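Side-chain contacts in 3-carboxy-cis,cis-muconate cycloisomerase (Pseudomonas putida, PDB 1RE5), which is a cycloisomerase of the fumarase/aspartase-like superfamily, largely helical enzymes that assemble as tetramers: residues D[228-233]-D[318-323]; D[302-307]-D[324-329]; D[399-404]-D[423-428]. One frame throughout, in Å; residues are numbered along the deposited sequence.

In the fold
Contacts 1 and 2 are buried neighbours, their centres about 8 Å apart, and both use helix 319-347: its start, within 318-323, meets the start of helix 231-257, and the next residues, 324-329, pack on the end of helix 286-307. They touch, L305 lying against E323 and L327 against L233, and both reach a third subunit. Their chemistry differs: contact 1 is a buried ion pair, contact 2 apolar helix packing. Contact 3 sits at the surface on the opposite side of the chain's centre, centred about 60 Å from contact 1 and 53 Å from contact 2; there a leucine meets a capped helix start with no hydrogen bond across, and no other chain of the assembly touches it.

Contact 1: residues D[228-233]-D[318-323]; sequences TQRDRL and GLWHAE
R230 and E323 form a side-on salt bridge, guanidinium edge to carboxylate, between two helix starts. The arginine chain leaves CB, which lies 3.8 Å from E323 OE2, and runs past that same oxygen with CG and CD. Bends at chi2 and chi3 (-68° and -74°) fold it back so that NE and NH2 both face the acid. NE gives a nearly straight bond of 2.9 Å to E323 OE2, which accepts through its syn lone pair; NH2 reaches E323 OE1 at 2.7 Å, again from the syn side but somewhat out of the carboxylate plane. The two flat groups are only 16° from coplanar, and with one bond to each oxygen the pair resists rotation. NH2 also comes within 3.6 Å of W320 NE1, the indole plane standing almost perpendicular to the guanidinium. L233 CD1 also rests 3.7 Å from E323 OE1, a methyl against a buried charged oxygen. The remaining nitrogen, NH1, is paired with D111, so two acids probably balance the charge of this buried arginine. R230 occupies the N-cap position of helix 231-257, while E323 belongs to the first turn of helix 319-347; helix 106-142 packs beside both, its Q107 touching R230 and W320 and its L118 touching L233.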
ATOM      1  N   THR D 228       8.682  -4.345  21.050  1.00 22.66           N
ATOM      2  CA  THR D 228       8.236  -4.989  19.819  1.00 20.87           C
ATOM      3  C   THR D 228       6.709  -5.156  19.696  1.00 21.61           C
ATOM      4  O   THR D 228       6.215  -5.998  18.927  1.00 20.49           O
ATOM      5  CB  THR D 228       8.947  -6.356  19.604  1.00 20.11           C
ATOM      6  OG1 THR D 228       8.617  -7.264  20.661  1.00 20.63           O
ATOM      7  CG2 THR D 228      10.445  -6.165  19.581  1.00 20.25           C
ATOM      8  N   GLN D 229       5.974  -4.355  20.471  1.00 20.52           N
ATOM      9  CA  GLN D 229       4.512  -4.326  20.415  1.00 21.51           C
ATOM     10  C   GLN D 229       4.248  -2.868  20.000  1.00 22.15           C
ATOM     11  O   GLN D 229       4.150  -1.975  20.856  1.00 23.54           O
ATOM     12  CB  GLN D 229       3.907  -4.610  21.791  1.00 20.51           C
ATOM     13  CG  GLN D 229       4.080  -6.049  22.305  1.00 22.47           C
ATOM     14  CD  GLN D 229       3.406  -7.102  21.432  1.00 21.94           C
ATOM     15  OE1 GLN D 229       2.518  -6.790  20.635  1.00 23.80           O
ATOM     16  NE2 GLN D 229       3.817  -8.358  21.592  1.00 20.09           N
ATOM     17  N   ARG D 230       4.134  -2.632  18.693  1.00 20.23           N
ATOM     18  CA  ARG D 230       3.975  -1.275  18.174  1.00 19.43           C
ATOM     19  C   ARG D 230       2.559  -0.767  17.845  1.00 20.14           C
ATOM     20  O   ARG D 230       2.411   0.286  17.201  1.00 19.48           O
ATOM     21  CB  ARG D 230       4.858  -1.134  16.933  1.00 18.69           C
ATOM     22  CG  ARG D 230       6.103  -2.002  16.963  1.00 18.08           C
ATOM     23  CD  ARG D 230       7.057  -1.520  18.015  1.00 18.01           C
ATOM     24  NE  ARG D 230       7.732  -0.296  17.600  1.00 20.83           N
ATOM     25  CZ  ARG D 230       8.385   0.510  18.435  1.00 21.87           C
ATOM     26  NH1 ARG D 230       8.444   0.220  19.731  1.00 22.86           N
ATOM     27  NH2 ARG D 230       8.988   1.598  17.978  1.00 20.64           N
ATOM     28  N   ASP D 231       1.522  -1.470  18.292  1.00 18.83           N
ATOM     29  CA  ASP D 231       0.168  -1.041  17.976  1.00 20.07           C
ATOM     30  C   ASP D 231      -0.130   0.416  18.327  1.00 21.77           C
ATOM     31  O   ASP D 231      -0.866   1.090  17.605  1.00 22.46           O
ATOM     32  CB  ASP D 231      -0.841  -1.940  18.666  1.00 20.69           C
ATOM     33  CG  ASP D 231      -0.665  -1.949  20.153  1.00 21.93           C
ATOM     34  OD1 ASP D 231      -1.592  -1.525  20.881  1.00 22.22           O
ATOM     35  OD2 ASP D 231       0.422  -2.374  20.587  1.00 23.75           O
ATOM     36  N   ARG D 232       0.434   0.910  19.425  1.00 22.83           N
ATOM     37  CA  ARG D 232       0.189   2.292  19.828  1.00 23.08           C
ATOM     38  C   ARG D 232       0.576   3.292  18.737  1.00 23.97           C
ATOM     39  O   ARG D 232      -0.186   4.220  18.434  1.00 24.12           O
ATOM     40  CB  ARG D 232       0.941   2.620  21.126  1.00 23.91           C
ATOM     41  CG  ARG D 232       0.317   2.003  22.371  1.00 25.84           C
ATOM     42  CD  ARG D 232       1.144   2.276  23.624  1.00 26.56           C
ATOM     43  NE  ARG D 232       1.545   1.019  24.248  1.00 28.81           N
ATOM     44  CZ  ARG D 232       1.061   0.570  25.398  1.00 28.58           C
ATOM     45  NH1 ARG D 232       0.164   1.280  26.063  1.00 31.64           N
ATOM     46  NH2 ARG D 232       1.448  -0.600  25.868  1.00 27.89           N
ATOM     47  N   LEU D 233       1.751   3.109  18.136  1.00 23.51           N
ATOM     48  CA  LEU D 233       2.200   4.034  17.090  1.00 22.29           C
ATOM     49  C   LEU D 233       1.389   3.871  15.795  1.00 21.82           C
ATOM     50  O   LEU D 233       1.068   4.847  15.111  1.00 21.11           O
ATOM     51  CB  LEU D 233       3.692   3.820  16.798  1.00 21.64           C
ATOM     52  CG  LEU D 233       4.654   3.876  17.994  1.00 22.28           C
ATOM     53  CD1 LEU D 233       6.099   3.701  17.515  1.00 20.29           C
ATOM     54  CD2 LEU D 233       4.495   5.208  18.712  1.00 22.64           C
ATOM     55  N   GLY D 318      15.410  -3.811  11.025  1.00 24.17           N
ATOM     56  CA  GLY D 318      14.804  -3.640   9.719  1.00 23.24           C
ATOM     57  C   GLY D 318      13.388  -3.117   9.870  1.00 23.69           C
ATOM     58  O   GLY D 318      13.096  -1.971   9.510  1.00 24.64           O
ATOM     59  N   LEU D 319      12.501  -3.947  10.416  1.00 23.08           N
ATOM     60  CA  LEU D 319      11.110  -3.546  10.615  1.00 21.63           C
ATOM     61  C   LEU D 319      11.023  -2.311  11.503  1.00 22.70           C
ATOM     62  O   LEU D 319      10.278  -1.365  11.209  1.00 23.80           O
ATOM     63  CB  LEU D 319      10.297  -4.690  11.233  1.00 19.87           C
ATOM     64  CG  LEU D 319      10.250  -6.013  10.449  1.00 19.20           C
ATOM     65  CD1 LEU D 319       9.059  -6.826  10.924  1.00 17.71           C
ATOM     66  CD2 LEU D 319      10.127  -5.744   8.948  1.00 19.19           C
ATOM     67  N   TRP D 320      11.787  -2.312  12.589  1.00 22.62           N
ATOM     68  CA  TRP D 320      11.798  -1.174  13.495  1.00 21.56           C
ATOM     69  C   TRP D 320      12.409   0.038  12.801  1.00 20.77           C
ATOM     70  O   TRP D 320      11.922   1.153  12.950  1.00 20.33           O
ATOM     71  CB  TRP D 320      12.590  -1.525  14.744  1.00 23.76           C
ATOM     72  CG  TRP D 320      12.819  -0.381  15.686  1.00 26.10           C
ATOM     73  CD1 TRP D 320      11.912   0.572  16.065  1.00 25.62           C
ATOM     74  CD2 TRP D 320      14.015  -0.121  16.441  1.00 26.10           C
ATOM     75  NE1 TRP D 320      12.468   1.403  17.010  1.00 26.93           N
ATOM     76  CE2 TRP D 320      13.757   0.999  17.261  1.00 27.01           C
ATOM     77  CE3 TRP D 320      15.275  -0.731  16.505  1.00 25.47           C
ATOM     78  CZ2 TRP D 320      14.718   1.525  18.141  1.00 26.71           C
ATOM     79  CZ3 TRP D 320      16.229  -0.209  17.375  1.00 25.75           C
ATOM     80  CH2 TRP D 320      15.941   0.908  18.181  1.00 25.97           C
ATOM     81  N   HIS D 321      13.473  -0.179  12.033  1.00 20.60           N
ATOM     82  CA  HIS D 321      14.119   0.915  11.323  1.00 19.87           C
ATOM     83  C   HIS D 321      13.141   1.564  10.352  1.00 20.50           C
ATOM     84  O   HIS D 321      13.179   2.768  10.147  1.00 21.16           O
ATOM     85  CB  HIS D 321      15.335   0.409  10.556  1.00 21.33           C
ATOM     86  CG  HIS D 321      16.459  -0.062  11.429  1.00 24.26           C
ATOM     87  ND1 HIS D 321      16.364  -1.179  12.235  1.00 24.63           N
ATOM     88  CD2 HIS D 321      17.718   0.418  11.598  1.00 24.62           C
ATOM     89  CE1 HIS D 321      17.517  -1.368  12.857  1.00 24.68           C
ATOM     90  NE2 HIS D 321      18.355  -0.414  12.487  1.00 24.41           N
ATOM     91  N   ALA D 322      12.257   0.763   9.755  1.00 20.66           N
ATOM     92  CA  ALA D 322      11.269   1.275   8.805  1.00 19.76           C
ATOM     93  C   ALA D 322      10.306   2.321   9.395  1.00 20.93           C
ATOM     94  O   ALA D 322       9.730   3.118   8.660  1.00 22.79           O
ATOM     95  CB  ALA D 322      10.469   0.120   8.227  1.00 17.26           C
ATOM     96  N   GLU D 323      10.113   2.322  10.711  1.00 20.70           N
ATOM     97  CA  GLU D 323       9.204   3.287  11.328  1.00 19.96           C
ATOM     98  C   GLU D 323       9.806   4.680  11.424  1.00 21.10           C
ATOM     99  O   GLU D 323       9.119   5.673  11.230  1.00 22.26           O
ATOM    100  CB  GLU D 323       8.836   2.874  12.756  1.00 19.28           C
ATOM    101  CG  GLU D 323       8.492   1.417  12.978  1.00 20.24           C
ATOM    102  CD  GLU D 323       8.214   1.119  14.447  1.00 21.16           C
ATOM    103  OE1 GLU D 323       8.527   1.979  15.298  1.00 21.35           O
ATOM    104  OE2 GLU D 323       7.697   0.023  14.760  1.00 23.76           O
TER

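Contact 2: residues D[302-307]-D[324-329]; sequences LSTLFA and WETLPD
L305 and T326 face each other at the heart of a roughly antiparallel helix pair, part of the long-helix core by which this superfamily builds its tetramer. The axes of the segments 302-307 and 324-329 approach to 9.6 Å at a signed angle of -141°. The first shell is aliphatic. T326 CG2 packs against the neighbouring helix and touches L305 CG at 4.0 Å, with L305 CD2 and T304 CB scarcely farther off; the L305 and T326 side chains run antiparallel alongside each other. L305 CD1 meets L327 CG at 4.0 Å, the two leucines lying roughly perpendicular. No hydrogen bond spans the interface.

What sets these groups in place lies one step out. T326 turns OG1 back along its own helix, where it bonds to A322 O, consistent with the rotation that puts CG2, anti to the backbone N, against the partner helix. T304 is turned in the same sense, its OG1 making a weak bond to G300 O. Beyond that, V234 and A237 of helix 231-257 lie against L305, and L233 against L327, so helix 231-257 packs against both leucines.

Other subunits press in as well: T296 of the third subunit packs on T304, and S303 meets S303 of the second subunit. S303, T304 and A307 also line a pocket holding a DTT molecule, probably from the crystallisation liquor; S303 OG makes a weak hydrogen bond to it. Back at the interface, T304 CG2 packs 3.9 Å from T326 OG1, the hydroxyl already bonded to A322 O.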
ATOM      1  N   LEU D 302       1.024   4.643   5.641  1.00 18.74           N
ATOM      2  CA  LEU D 302       0.335   3.951   6.714  1.00 20.60           C
ATOM      3  C   LEU D 302       0.523   2.442   6.647  1.00 20.24           C
ATOM      4  O   LEU D 302       0.723   1.777   7.677  1.00 17.97           O
ATOM      5  CB  LEU D 302      -1.146   4.224   6.629  1.00 23.79           C
ATOM      6  CG  LEU D 302      -1.618   4.950   7.853  1.00 27.64           C
ATOM      7  CD1 LEU D 302      -1.005   6.337   7.846  1.00 28.81           C
ATOM      8  CD2 LEU D 302      -3.138   4.994   7.844  1.00 31.38           C
ATOM      9  N   SER D 303       0.424   1.895   5.435  1.00 19.21           N
ATOM     10  CA  SER D 303       0.554   0.458   5.287  1.00 18.56           C
ATOM     11  C   SER D 303       1.951   0.041   5.682  1.00 18.21           C
ATOM     12  O   SER D 303       2.147  -1.083   6.143  1.00 18.67           O
ATOM     13  CB  SER D 303       0.211   0.015   3.865  1.00 17.39           C
ATOM     14  OG  SER D 303       1.090   0.583   2.924  1.00 18.91           O
ATOM     15  N   THR D 304       2.918   0.949   5.547  1.00 17.54           N
ATOM     16  CA  THR D 304       4.284   0.610   5.943  1.00 17.83           C
ATOM     17  C   THR D 304       4.324   0.330   7.444  1.00 18.00           C
ATOM     18  O   THR D 304       4.919  -0.653   7.890  1.00 18.45           O
ATOM     19  CB  THR D 304       5.296   1.732   5.625  1.00 17.96           C
ATOM     20  OG1 THR D 304       5.450   1.858   4.203  1.00 20.80           O
ATOM     21  CG2 THR D 304       6.657   1.402   6.235  1.00 16.19           C
ATOM     22  N   LEU D 305       3.687   1.188   8.229  1.00 16.90           N
ATOM     23  CA  LEU D 305       3.674   0.973   9.659  1.00 14.79           C
ATOM     24  C   LEU D 305       2.943  -0.329   9.971  1.00 16.29           C
ATOM     25  O   LEU D 305       3.354  -1.083  10.860  1.00 18.07           O
ATOM     26  CB  LEU D 305       3.027   2.158  10.354  1.00 14.13           C
ATOM     27  CG  LEU D 305       3.863   3.438  10.226  1.00 14.24           C
ATOM     28  CD1 LEU D 305       3.172   4.583  10.926  1.00 13.72           C
ATOM     29  CD2 LEU D 305       5.240   3.217  10.834  1.00 12.53           C
ATOM     30  N   PHE D 306       1.870  -0.629   9.248  1.00 16.46           N
ATOM     31  CA  PHE D 306       1.180  -1.892   9.507  1.00 15.92           C
ATOM     32  C   PHE D 306       2.127  -3.044   9.168  1.00 16.73           C
ATOM     33  O   PHE D 306       2.295  -3.983   9.940  1.00 16.29           O
ATOM     34  CB  PHE D 306      -0.092  -2.020   8.664  1.00 14.76           C
ATOM     35  CG  PHE D 306      -1.302  -1.379   9.287  1.00 14.76           C
ATOM     36  CD1 PHE D 306      -1.739  -0.132   8.865  1.00 13.31           C
ATOM     37  CD2 PHE D 306      -1.991  -2.020  10.319  1.00 14.35           C
ATOM     38  CE1 PHE D 306      -2.844   0.471   9.460  1.00 13.70           C
ATOM     39  CE2 PHE D 306      -3.095  -1.427  10.925  1.00 13.98           C
ATOM     40  CZ  PHE D 306      -3.527  -0.176  10.492  1.00 14.09           C
ATOM     41  N   ALA D 307       2.758  -2.954   8.005  1.00 17.51           N
ATOM     42  CA  ALA D 307       3.676  -3.990   7.555  1.00 17.85           C
ATOM     43  C   ALA D 307       4.852  -4.259   8.513  1.00 20.44           C
ATOM     44  O   ALA D 307       5.405  -5.364   8.519  1.00 21.82           O
ATOM     45  CB  ALA D 307       4.207  -3.637   6.187  1.00 14.41           C
ATOM     46  N   TRP D 324      11.096   4.746  11.730  1.00 22.29           N
ATOM     47  CA  TRP D 324      11.788   6.015  11.955  1.00 22.56           C
ATOM     48  C   TRP D 324      11.411   7.251  11.139  1.00 22.20           C
ATOM     49  O   TRP D 324      11.068   8.292  11.707  1.00 21.76           O
ATOM     50  CB  TRP D 324      13.306   5.793  11.905  1.00 21.74           C
ATOM     51  CG  TRP D 324      13.779   4.782  12.927  1.00 22.30           C
ATOM     52  CD1 TRP D 324      13.018   4.144  13.878  1.00 22.76           C
ATOM     53  CD2 TRP D 324      15.103   4.242  13.052  1.00 21.94           C
ATOM     54  NE1 TRP D 324      13.788   3.236  14.574  1.00 21.35           N
ATOM     55  CE2 TRP D 324      15.069   3.278  14.087  1.00 20.82           C
ATOM     56  CE3 TRP D 324      16.314   4.478  12.387  1.00 21.78           C
ATOM     57  CZ2 TRP D 324      16.198   2.554  14.469  1.00 21.72           C
ATOM     58  CZ3 TRP D 324      17.441   3.752  12.773  1.00 22.36           C
ATOM     59  CH2 TRP D 324      17.371   2.805  13.802  1.00 21.31           C
ATOM     60  N   GLU D 325      11.466   7.160   9.822  1.00 22.50           N
ATOM     61  CA  GLU D 325      11.134   8.319   9.008  1.00 22.76           C
ATOM     62  C   GLU D 325       9.685   8.317   8.555  1.00 22.48           C
ATOM     63  O   GLU D 325       9.134   9.361   8.240  1.00 25.99           O
ATOM     64  CB  GLU D 325      12.059   8.377   7.794  1.00 23.24           C
ATOM     65  CG  GLU D 325      13.536   8.421   8.172  1.00 28.25           C
ATOM     66  CD  GLU D 325      13.915   9.698   8.913  1.00 31.16           C
ATOM     67  OE1 GLU D 325      13.218  10.068   9.892  1.00 30.70           O
ATOM     68  OE2 GLU D 325      14.920  10.334   8.515  1.00 34.33           O
ATOM     69  N   THR D 326       9.063   7.146   8.539  1.00 20.44           N
ATOM     70  CA  THR D 326       7.685   7.028   8.092  1.00 18.26           C
ATOM     71  C   THR D 326       6.653   7.761   8.936  1.00 18.08           C
ATOM     72  O   THR D 326       5.810   8.476   8.401  1.00 17.37           O
ATOM     73  CB  THR D 326       7.279   5.544   7.989  1.00 17.63           C
ATOM     74  OG1 THR D 326       8.220   4.866   7.146  1.00 17.33           O
ATOM     75  CG2 THR D 326       5.877   5.396   7.400  1.00 12.24           C
ATOM     76  N   LEU D 327       6.700   7.580  10.250  1.00 18.82           N
ATOM     77  CA  LEU D 327       5.724   8.233  11.122  1.00 19.39           C
ATOM     78  C   LEU D 327       5.844   9.751  11.011  1.00 20.64           C
ATOM     79  O   LEU D 327       4.831  10.465  10.951  1.00 21.29           O
ATOM     80  CB  LEU D 327       5.913   7.792  12.573  1.00 18.54           C
ATOM     81  CG  LEU D 327       4.652   7.408  13.348  1.00 18.33           C
ATOM     82  CD1 LEU D 327       5.024   7.108  14.791  1.00 21.31           C
ATOM     83  CD2 LEU D 327       3.638   8.521  13.306  1.00 18.58           C
ATOM     84  N   PRO D 328       7.079  10.275  10.984  1.00 21.00           N
ATOM     85  CA  PRO D 328       7.167  11.732  10.871  1.00 20.93           C
ATOM     86  C   PRO D 328       6.575  12.217   9.545  1.00 20.73           C
ATOM     87  O   PRO D 328       5.852  13.212   9.505  1.00 22.04           O
ATOM     88  CB  PRO D 328       8.665  11.996  10.994  1.00 19.96           C
ATOM     89  CG  PRO D 328       9.107  10.898  11.913  1.00 20.72           C
ATOM     90  CD  PRO D 328       8.389   9.701  11.335  1.00 20.77           C
ATOM     91  N   ASP D 329       6.862  11.517   8.459  1.00 21.30           N
ATOM     92  CA  ASP D 329       6.315  11.937   7.177  1.00 24.17           C
ATOM     93  C   ASP D 329       4.801  12.050   7.231  1.00 22.90           C
ATOM     94  O   ASP D 329       4.226  13.004   6.712  1.00 22.88           O
ATOM     95  CB  ASP D 329       6.701  10.960   6.063  1.00 28.30           C
ATOM     96  CG  ASP D 329       8.066  11.250   5.489  1.00 33.52           C
ATOM     97  OD1 ASP D 329       8.447  10.575   4.499  1.00 37.12           O
ATOM     98  OD2 ASP D 329       8.757  12.153   6.034  1.00 36.59           O
TER

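Contact 3: residues D[399-404]-D[423-428]; sequences QRHLRA and RLLDPA
L425 lays its side chain against the start of helix 402-407, between H401 and R403. Its chi1 (-85°) sets CG beside the backbone N, 4.1 Å from R403 CA, and chi2 (-63°) then carries CD1 to the edge of the H401 ring, near its plane, where L425 CD1 lies 4.4 Å from H401 CE1. That ring is held: H401 is the N-cap, and its ND1 accepts a nearly straight bond of 2.9 Å from R403 N, close to the ring plane. R403 takes the other course, with CG anti to the backbone N and a bend at chi2 (66°) that brings CD to 4.2 Å from L425 CB; its aliphatic part crosses the leucine obliquely. Beyond CD the guanidinium goes to D422, a salt bridge through NE, and NH2 makes a weak hydrogen bond to G418 O. L425 itself is the residue where the chain leaves helix 418-424, and V371 and L406 also touch it. Across the contact, then, the touch is purely van der Waals: the cap and the D422 salt bridge hold H401 and R403, and L425, just past helix 418-424, adds apolar packing against helix 402-407.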
ATOM      1  N   GLN D 399     -37.601  19.550 -26.396  1.00 76.73           N
ATOM      2  CA  GLN D 399     -36.661  20.205 -25.502  1.00 76.77           C
ATOM      3  C   GLN D 399     -37.042  21.588 -24.995  1.00 75.35           C
ATOM      4  O   GLN D 399     -36.882  22.595 -25.688  1.00 74.87           O
ATOM      5  CB  GLN D 399     -35.275  20.252 -26.144  1.00 78.59           C
ATOM      6  CG  GLN D 399     -35.248  20.824 -27.547  1.00 81.60           C
ATOM      7  CD  GLN D 399     -33.846  20.845 -28.129  1.00 83.05           C
ATOM      8  OE1 GLN D 399     -33.648  21.207 -29.292  1.00 83.93           O
ATOM      9  NE2 GLN D 399     -32.862  20.459 -27.319  1.00 84.22           N
ATOM     10  N   ARG D 400     -37.559  21.606 -23.769  1.00 74.07           N
ATOM     11  CA  ARG D 400     -37.962  22.821 -23.069  1.00 72.52           C
ATOM     12  C   ARG D 400     -38.276  22.426 -21.629  1.00 70.53           C
ATOM     13  O   ARG D 400     -38.669  21.288 -21.359  1.00 69.88           O
ATOM     14  CB  ARG D 400     -39.181  23.479 -23.728  1.00 73.08           C
ATOM     15  CG  ARG D 400     -40.410  22.599 -23.861  1.00 73.80           C
ATOM     16  CD  ARG D 400     -41.618  23.445 -24.244  1.00 74.40           C
ATOM     17  NE  ARG D 400     -42.823  22.639 -24.387  1.00 74.75           N
ATOM     18  CZ  ARG D 400     -44.057  23.114 -24.254  1.00 75.14           C
ATOM     19  NH1 ARG D 400     -44.246  24.397 -23.974  1.00 74.21           N
ATOM     20  NH2 ARG D 400     -45.101  22.301 -24.387  1.00 75.92           N
ATOM     21  N   HIS D 401     -38.094  23.370 -20.711  1.00 68.19           N
ATOM     22  CA  HIS D 401     -38.308  23.129 -19.291  1.00 66.28           C
ATOM     23  C   HIS D 401     -39.555  22.310 -18.982  1.00 65.82           C
ATOM     24  O   HIS D 401     -40.555  22.395 -19.695  1.00 65.87           O
ATOM     25  CB  HIS D 401     -38.364  24.461 -18.546  1.00 64.92           C
ATOM     26  CG  HIS D 401     -37.926  24.371 -17.119  1.00 63.78           C
ATOM     27  ND1 HIS D 401     -38.611  23.642 -16.172  1.00 63.34           N
ATOM     28  CD2 HIS D 401     -36.867  24.919 -16.478  1.00 63.86           C
ATOM     29  CE1 HIS D 401     -37.994  23.746 -15.008  1.00 63.80           C
ATOM     30  NE2 HIS D 401     -36.932  24.515 -15.167  1.00 63.83           N
ATOM     31  N   LEU D 402     -39.480  21.509 -17.917  1.00 64.73           N
ATOM     32  CA  LEU D 402     -40.600  20.669 -17.492  1.00 63.57           C
ATOM     33  C   LEU D 402     -41.725  21.550 -16.940  1.00 63.56           C
ATOM     34  O   LEU D 402     -42.899  21.199 -17.037  1.00 63.49           O
ATOM     35  CB  LEU D 402     -40.154  19.679 -16.408  1.00 62.41           C
ATOM     36  CG  LEU D 402     -40.735  18.258 -16.415  1.00 61.09           C
ATOM     37  CD1 LEU D 402     -40.425  17.587 -15.093  1.00 59.87           C
ATOM     38  CD2 LEU D 402     -42.228  18.291 -16.634  1.00 60.38           C
ATOM     39  N   ARG D 403     -41.364  22.687 -16.350  1.00 62.96           N
ATOM     40  CA  ARG D 403     -42.356  23.607 -15.811  1.00 62.65           C
ATOM     41  C   ARG D 403     -43.362  23.954 -16.904  1.00 63.17           C
ATOM     42  O   ARG D 403     -44.567  23.977 -16.668  1.00 63.36           O
ATOM     43  CB  ARG D 403     -41.687  24.888 -15.326  1.00 62.26           C
ATOM     44  CG  ARG D 403     -42.666  25.958 -14.891  1.00 62.06           C
ATOM     45  CD  ARG D 403     -43.426  25.525 -13.657  1.00 62.52           C
ATOM     46  NE  ARG D 403     -44.470  26.475 -13.282  1.00 63.29           N
ATOM     47  CZ  ARG D 403     -45.615  26.635 -13.939  1.00 63.44           C
ATOM     48  NH1 ARG D 403     -45.876  25.904 -15.016  1.00 63.13           N
ATOM     49  NH2 ARG D 403     -46.505  27.523 -13.515  1.00 63.00           N
ATOM     50  N   ALA D 404     -42.847  24.223 -18.102  1.00 63.32           N
ATOM     51  CA  ALA D 404     -43.675  24.567 -19.249  1.00 62.68           C
ATOM     52  C   ALA D 404     -44.530  23.385 -19.673  1.00 62.92           C
ATOM     53  O   ALA D 404     -45.754  23.476 -19.697  1.00 63.19           O
ATOM     54  CB  ALA D 404     -42.799  25.007 -20.407  1.00 62.11           C
ATOM     55  N   ARG D 423     -44.134  26.348  -7.415  1.00 65.27           N
ATOM     56  CA  ARG D 423     -43.527  25.889  -6.171  1.00 64.95           C
ATOM     57  C   ARG D 423     -42.915  24.495  -6.304  1.00 62.42           C
ATOM     58  O   ARG D 423     -41.802  24.259  -5.848  1.00 62.56           O
ATOM     59  CB  ARG D 423     -44.561  25.890  -5.046  1.00 67.91           C
ATOM     60  CG  ARG D 423     -43.988  25.550  -3.668  1.00 72.79           C
ATOM     61  CD  ARG D 423     -45.105  25.258  -2.680  1.00 76.44           C
ATOM     62  NE  ARG D 423     -46.088  26.338  -2.673  1.00 80.75           N
ATOM     63  CZ  ARG D 423     -47.360  26.197  -2.310  1.00 82.56           C
ATOM     64  NH1 ARG D 423     -47.823  25.011  -1.916  1.00 83.13           N
ATOM     65  NH2 ARG D 423     -48.176  27.246  -2.352  1.00 83.12           N
ATOM     66  N   LEU D 424     -43.643  23.575  -6.929  1.00 59.75           N
ATOM     67  CA  LEU D 424     -43.156  22.212  -7.113  1.00 57.04           C
ATOM     68  C   LEU D 424     -41.859  22.135  -7.903  1.00 55.41           C
ATOM     69  O   LEU D 424     -41.005  21.293  -7.628  1.00 56.18           O
ATOM     70  CB  LEU D 424     -44.208  21.357  -7.815  1.00 56.78           C
ATOM     71  CG  LEU D 424     -45.348  20.832  -6.950  1.00 57.16           C
ATOM     72  CD1 LEU D 424     -46.271  19.992  -7.799  1.00 56.96           C
ATOM     73  CD2 LEU D 424     -44.782  20.001  -5.807  1.00 57.46           C
ATOM     74  N   LEU D 425     -41.714  23.005  -8.893  1.00 53.00           N
ATOM     75  CA  LEU D 425     -40.515  23.007  -9.713  1.00 50.76           C
ATOM     76  C   LEU D 425     -39.442  23.930  -9.169  1.00 50.17           C
ATOM     77  O   LEU D 425     -38.502  24.276  -9.882  1.00 50.46           O
ATOM     78  CB  LEU D 425     -40.850  23.388 -11.153  1.00 49.62           C
ATOM     79  CG  LEU D 425     -41.318  22.235 -12.040  1.00 49.23           C
ATOM     80  CD1 LEU D 425     -40.203  21.227 -12.161  1.00 49.35           C
ATOM     81  CD2 LEU D 425     -42.553  21.578 -11.462  1.00 50.21           C
ATOM     82  N   ASP D 426     -39.592  24.336  -7.911  1.00 48.88           N
ATOM     83  CA  ASP D 426     -38.603  25.192  -7.269  1.00 47.68           C
ATOM     84  C   ASP D 426     -37.767  24.312  -6.347  1.00 46.61           C
ATOM     85  O   ASP D 426     -38.301  23.656  -5.449  1.00 46.38           O
ATOM     86  CB  ASP D 426     -39.269  26.318  -6.472  1.00 47.47           C
ATOM     87  CG  ASP D 426     -38.265  27.147  -5.695  1.00 48.24           C
ATOM     88  OD1 ASP D 426     -37.144  27.347  -6.198  1.00 49.74           O
ATOM     89  OD2 ASP D 426     -38.587  27.608  -4.584  1.00 49.79           O
ATOM     90  N   PRO D 427     -36.442  24.279  -6.570  1.00 45.68           N
ATOM     91  CA  PRO D 427     -35.489  23.487  -5.790  1.00 44.14           C
ATOM     92  C   PRO D 427     -35.565  23.779  -4.305  1.00 42.98           C
ATOM     93  O   PRO D 427     -35.517  22.865  -3.488  1.00 43.30           O
ATOM     94  CB  PRO D 427     -34.139  23.898  -6.365  1.00 43.95           C
ATOM     95  CG  PRO D 427     -34.465  24.320  -7.744  1.00 44.40           C
ATOM     96  CD  PRO D 427     -35.733  25.086  -7.577  1.00 44.84           C
ATOM     97  N   ALA D 428     -35.682  25.056  -3.966  1.00 41.72           N
ATOM     98  CA  ALA D 428     -35.746  25.478  -2.575  1.00 41.68           C
ATOM     99  C   ALA D 428     -36.803  24.723  -1.757  1.00 42.36           C
ATOM    100  O   ALA D 428     -36.721  24.649  -0.527  1.00 42.78           O
ATOM    101  CB  ALA D 428     -36.010  26.963  -2.515  1.00 40.97           C
TER